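Local structure of adhesin competence repressor (Streptococcus pyogenes serotype M3, 5JLU) at residues 47-52 / 58-63; 73-78 / 82-87. The protein is a zinc-responsive transcription regulator of the MarR family that binds DNA and carries zinc ions. All blocks are in the same frame, centred on the assembly; numbering follows the deposited sequence.

Contact 1: residues 47-52 / 58-63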
loop_
_atom_site.group_PDB
_atom_site.type_symbol
_atom_site.label_atom_id
_atom_site.label_comp_id
_atom_site.label_asym_id
_atom_site.label_seq_id
_atom_site.Cartn_x
_atom_site.Cartn_y
_atom_site.Cartn_z
ATOM N N LEU A 47 6.206 -11.454 10.913
ATOM C CA LEU A 47 6.400 -11.425 12.345
ATOM C C LEU A 47 5.017 -11.532 12.988
ATOM O O LEU A 47 4.866 -12.355 13.870
ATOM C CB LEU A 47 7.187 -10.188 12.816
ATOM C CG LEU A 47 8.653 -10.029 12.355
ATOM C CD1 LEU A 47 9.222 -8.709 12.834
ATOM C CD2 LEU A 47 9.587 -11.100 12.799
ATOM N N MET A 48 3.991 -10.784 12.518
ATOM C CA MET A 48 2.628 -10.949 13.108
ATOM C C MET A 48 2.161 -12.438 13.135
ATOM O O MET A 48 1.667 -12.951 14.154
ATOM C CB MET A 48 1.608 -10.068 12.379
ATOM C CG MET A 48 0.162 -10.204 12.816
ATOM S SD MET A 48 -0.921 -8.984 12.036
ATOM C CE MET A 48 -0.593 -7.608 13.058
ATOM N N LEU A 49 2.287 -13.136 12.014
ATOM C CA LEU A 49 1.760 -14.496 11.949
ATOM C C LEU A 49 2.605 -15.456 12.815
ATOM O O LEU A 49 2.074 -16.424 13.440
ATOM C CB LEU A 49 1.694 -14.991 10.498
ATOM C CG LEU A 49 0.658 -14.329 9.589
ATOM C CD1 LEU A 49 0.927 -14.737 8.162
ATOM C CD2 LEU A 49 -0.779 -14.746 9.977
ATOM N N LEU A 50 3.923 -15.237 12.824
ATOM C CA LEU A 50 4.823 -16.072 13.643
ATOM C C LEU A 50 4.659 -15.846 15.140
ATOM O O LEU A 50 4.869 -16.783 15.907
ATOM C CB LEU A 50 6.300 -15.905 13.244
ATOM C CG LEU A 50 6.593 -16.541 11.919
ATOM C CD1 LEU A 50 7.991 -16.152 11.430
ATOM C CD2 LEU A 50 6.337 -18.049 11.944
ATOM N N SER A 51 4.228 -14.646 15.549
ATOM C CA SER A 51 4.020 -14.320 16.955
ATOM C C SER A 51 2.881 -15.151 17.576
ATOM O O SER A 51 2.849 -15.328 18.770
ATOM C CB SER A 51 3.669 -12.828 17.142
ATOM O OG SER A 51 2.337 -12.609 16.652
ATOM N N GLN A 52 1.998 -15.705 16.786
ATOM C CA GLN A 52 0.982 -16.586 17.337
ATOM C C GLN A 52 1.124 -18.096 17.103
ATOM O O GLN A 52 0.522 -18.864 17.827
ATOM C CB GLN A 52 -0.387 -16.109 16.914
ATOM C CG GLN A 52 -0.672 -16.255 15.440
ATOM C CD GLN A 52 -1.311 -15.020 14.821
ATOM O OE1 GLN A 52 -1.085 -13.880 15.268
ATOM N NE2 GLN A 52 -2.110 -15.239 13.764
ATOM N N THR A 58 6.238 -22.081 3.561
ATOM C CA THR A 58 5.062 -22.339 2.719
ATOM C C THR A 58 3.719 -22.019 3.452
ATOM O O THR A 58 2.818 -21.520 2.834
ATOM C CB THR A 58 5.120 -23.723 1.994
ATOM O OG1 THR A 58 3.826 -24.328 2.024
ATOM C CG2 THR A 58 6.216 -24.733 2.544
ATOM N N ASP A 59 3.593 -22.217 4.764
ATOM C CA ASP A 59 2.377 -21.740 5.475
ATOM C C ASP A 59 2.283 -20.217 5.351
ATOM O O ASP A 59 1.230 -19.698 5.182
ATOM C CB ASP A 59 2.438 -22.013 6.958
ATOM C CG ASP A 59 2.462 -23.522 7.312
ATOM O OD1 ASP A 59 1.761 -24.277 6.604
ATOM O OD2 ASP A 59 3.187 -23.921 8.294
ATOM N N LEU A 60 3.422 -19.530 5.499
ATOM C CA LEU A 60 3.502 -18.062 5.434
ATOM C C LEU A 60 3.151 -17.608 4.086
ATOM O O LEU A 60 2.388 -16.677 3.977
ATOM C CB LEU A 60 4.930 -17.571 5.772
ATOM C CG LEU A 60 5.284 -17.746 7.272
ATOM C CD1 LEU A 60 6.795 -17.557 7.537
ATOM C CD2 LEU A 60 4.464 -16.808 8.155
ATOM N N ALA A 61 3.695 -18.236 3.032
ATOM C CA ALA A 61 3.354 -17.792 1.707
ATOM C C ALA A 61 1.858 -17.899 1.387
ATOM O O ALA A 61 1.292 -16.976 0.784
ATOM C CB ALA A 61 4.160 -18.490 0.642
ATOM N N LYS A 62 1.279 -19.016 1.776
ATOM C CA LYS A 62 -0.159 -19.283 1.637
ATOM C C LYS A 62 -0.973 -18.305 2.433
ATOM O O LYS A 62 -1.819 -17.661 1.901
ATOM C CB LYS A 62 -0.501 -20.687 2.179
ATOM C CG LYS A 62 -0.183 -21.848 1.250
ATOM C CD LYS A 62 -0.939 -23.100 1.725
ATOM C CE LYS A 62 -0.437 -24.386 1.080
ATOM N NZ LYS A 62 -0.715 -25.523 2.005
ATOM N N ALA A 63 -0.717 -18.192 3.735
ATOM C CA ALA A 63 -1.433 -17.216 4.569
ATOM C C ALA A 63 -1.364 -15.756 4.051
ATOM O O ALA A 63 -2.343 -15.052 4.142
ATOM C CB ALA A 63 -0.943 -17.307 5.986
#

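Contact 2: residues 73-78 / 82-87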
loop_
_atom_site.group_PDB
_atom_site.type_symbol
_atom_site.label_atom_id
_atom_site.label_comp_id
_atom_site.label_asym_id
_atom_site.label_seq_id
_atom_site.Cartn_x
_atom_site.Cartn_y
_atom_site.Cartn_z
ATOM N N LYS A 73 13.120 -14.615 0.815
ATOM C CA LYS A 73 13.815 -13.339 0.821
ATOM C C LYS A 73 13.556 -12.502 2.127
ATOM O O LYS A 73 14.485 -12.117 2.813
ATOM C CB LYS A 73 13.421 -12.579 -0.449
ATOM C CG LYS A 73 14.269 -11.357 -0.744
ATOM C CD LYS A 73 14.809 -11.382 -2.191
ATOM C CE LYS A 73 15.855 -10.297 -2.427
ATOM N NZ LYS A 73 15.290 -8.967 -2.055
ATOM N N ALA A 74 12.298 -12.287 2.483
ATOM C CA ALA A 74 11.942 -11.554 3.700
ATOM C C ALA A 74 12.470 -12.223 4.964
ATOM O O ALA A 74 12.993 -11.547 5.848
ATOM C CB ALA A 74 10.435 -11.437 3.826
ATOM N N ILE A 75 12.404 -13.545 5.016
ATOM C CA ILE A 75 12.992 -14.273 6.138
ATOM C C ILE A 75 14.537 -14.193 6.220
ATOM O O ILE A 75 15.095 -14.000 7.323
ATOM C CB ILE A 75 12.528 -15.710 6.185
ATOM C CG1 ILE A 75 11.036 -15.789 6.591
ATOM C CG2 ILE A 75 13.352 -16.500 7.206
ATOM C CD1 ILE A 75 10.443 -17.160 6.446
ATOM N N LYS A 76 15.241 -14.289 5.105
ATOM C CA LYS A 76 16.697 -14.083 5.165
ATOM C C LYS A 76 17.094 -12.714 5.762
ATOM O O LYS A 76 17.960 -12.597 6.655
ATOM C CB LYS A 76 17.301 -14.258 3.805
ATOM C CG LYS A 76 17.552 -15.719 3.460
ATOM C CD LYS A 76 18.036 -15.865 2.005
ATOM C CE LYS A 76 17.974 -17.389 1.698
ATOM N NZ LYS A 76 18.268 -17.658 0.249
ATOM N N SER A 77 16.421 -11.680 5.305
ATOM C CA SER A 77 16.711 -10.328 5.849
ATOM C C SER A 77 16.342 -10.242 7.327
ATOM O O SER A 77 17.025 -9.625 8.122
ATOM C CB SER A 77 15.954 -9.281 4.988
ATOM O OG SER A 77 15.816 -8.073 5.638
ATOM N N LEU A 78 15.262 -10.884 7.728
ATOM C CA LEU A 78 14.899 -10.926 9.148
ATOM C C LEU A 78 15.916 -11.685 10.041
ATOM O O LEU A 78 16.276 -11.242 11.150
ATOM C CB LEU A 78 13.496 -11.535 9.298
ATOM C CG LEU A 78 12.349 -10.593 8.853
ATOM C CD1 LEU A 78 11.029 -11.293 8.896
ATOM C CD2 LEU A 78 12.304 -9.413 9.790
ATOM N N ASP A 82 18.610 -10.401 13.190
ATOM C CA ASP A 82 18.416 -11.048 14.479
ATOM C C ASP A 82 16.952 -11.007 14.939
ATOM O O ASP A 82 16.659 -10.893 16.141
ATOM C CB ASP A 82 19.321 -10.373 15.517
ATOM C CG ASP A 82 20.806 -10.537 15.196
ATOM O OD1 ASP A 82 21.261 -11.667 14.865
ATOM O OD2 ASP A 82 21.529 -9.525 15.263
ATOM N N MET A 83 16.034 -11.126 13.988
ATOM C CA MET A 83 14.599 -11.024 14.293
ATOM C C MET A 83 13.938 -12.398 14.415
ATOM O O MET A 83 12.966 -12.557 15.116
ATOM C CB MET A 83 13.949 -10.164 13.191
ATOM C CG MET A 83 13.046 -9.091 13.709
ATOM S SD MET A 83 13.889 -7.898 14.733
ATOM C CE MET A 83 13.849 -6.536 13.596
ATOM N N LEU A 84 14.458 -13.386 13.702
ATOM C CA LEU A 84 13.894 -14.756 13.624
ATOM C C LEU A 84 14.991 -15.743 13.762
ATOM O O LEU A 84 16.097 -15.466 13.366
ATOM C CB LEU A 84 13.292 -15.086 12.206
ATOM C CG LEU A 84 12.003 -14.409 11.780
ATOM C CD1 LEU A 84 11.444 -14.812 10.450
ATOM C CD2 LEU A 84 10.968 -14.597 12.859
ATOM N N ALA A 85 14.636 -16.929 14.225
ATOM C CA ALA A 85 15.528 -18.055 14.235
ATOM C C ALA A 85 14.735 -19.252 13.736
ATOM O O ALA A 85 13.540 -19.395 14.010
ATOM C CB ALA A 85 16.050 -18.315 15.642
ATOM N N GLY A 86 15.411 -20.041 12.920
ATOM C CA GLY A 86 14.870 -21.218 12.301
ATOM C C GLY A 86 15.344 -22.433 13.088
ATOM O O GLY A 86 16.477 -22.464 13.576
ATOM N N THR A 87 14.474 -23.424 13.165
ATOM C CA THR A 87 14.798 -24.732 13.720
ATOM C C THR A 87 14.063 -25.801 12.906
ATOM O O THR A 87 12.860 -25.659 12.575
ATOM C CB THR A 87 14.398 -24.787 15.207
ATOM O OG1 THR A 87 13.028 -24.449 15.289
ATOM C CG2 THR A 87 15.191 -23.727 16.068
#

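Contact 1: residues 47-52 / 58-63
L49 and L60 share one shape: in both, CG stands anti to the carbonyl carbon and beside the backbone N (chi1 -69° and -71°), and chi2 is extended. L49 already faces helix 57-64 from its CB on. L60 starts off to one side, and its torsions bring its end closer. The two side chains slide past each other in opposite directions. CD2 of L60 lies 4.1 Å from CB of L49 and just as near its CD1. L49 also reaches along helix 57-64 with CD1, which sits 3.9 Å from CB of A63. A looser contact brings CD1 of L50 to 4.3 Å from CD1 of L60. All of these contacts are apolar. The axes of segments 47-52 and 58-63 come within 10.9 Å, at 123° between their directions, so side chains, not backbones, close the gap. The packing joins helix 41-52 to the first helix of the helix-turn-helix (57-64, then 68-80) in a MarR-type winged helix domain. The exposed A63 lies at the rim, while L50 and L60 are buried. L55 of strand 55-56 touches L49, L50 and L60. L60 continues onto V71 and I75 of helix 68-80, and L50 onto F98 and L100 of strand 96-100.

Contact 2: residues 73-78 / 82-87
L78 meets both L84 and M83, and these three residues bury most of the surface in this contact. Its methyls reach different partners. CD1 packs against CD1 of L84 at 3.9 Å, and CD2 lies 3.9 Å from CB of M83. CB of L78 also lies against CD1 of L84. The L78 side chain runs at a slant to both partners. L84 points at the helix from CB on, and with CG anti to the carbonyl carbon (chi1 -71°) it sets CD1 between L78 and I75. That methyl touches CG1 of I75 at 4.0 Å, and the I75 and L84 side chains cross at about a right angle. M83 faces the helix with its CB, but its chain bends at chi2 and chi3 and its end leads away, on to V37 and A104.

The backbone adds a polar link. The amide N of M83 donates to O of L78 over 2.9 Å, with an N-H...O angle of 159°. D82 N is also near this oxygen, but its angle is poor; it pairs with V79 O instead. D82 has positive phi (60°) and is the C-prime residue. These two bonds form a Schellman motif, which ends helix 68-80 and turns the chain into strand 84-88. This corresponds to the step from the recognition helix to the wing in the winged helix-turn-helix domain, as in other MarR proteins.

In the fold
Contact 1 and contact 2 follow each other along the chain, and their centres lie 12 Å apart. They share one apolar core. L84 CD2 is 3.7 Å from L50 CD1 and 3.8 Å from L47 CD2, so the start of the wing packs on helix 41-52. M83 CG touches L47 CD1 at 3.9 Å. Helices 57-64 and 68-80, which carry one segment of each contact, are successive in the chain. The zinc site of H45, H111 and H115 lies beside this core. The side chain of L49 is about 10 Å from a bound zinc ion, and that of L78 about 13 Å. Helix 41-52 carries H45 and also packs in this core, so one helix contributes to both.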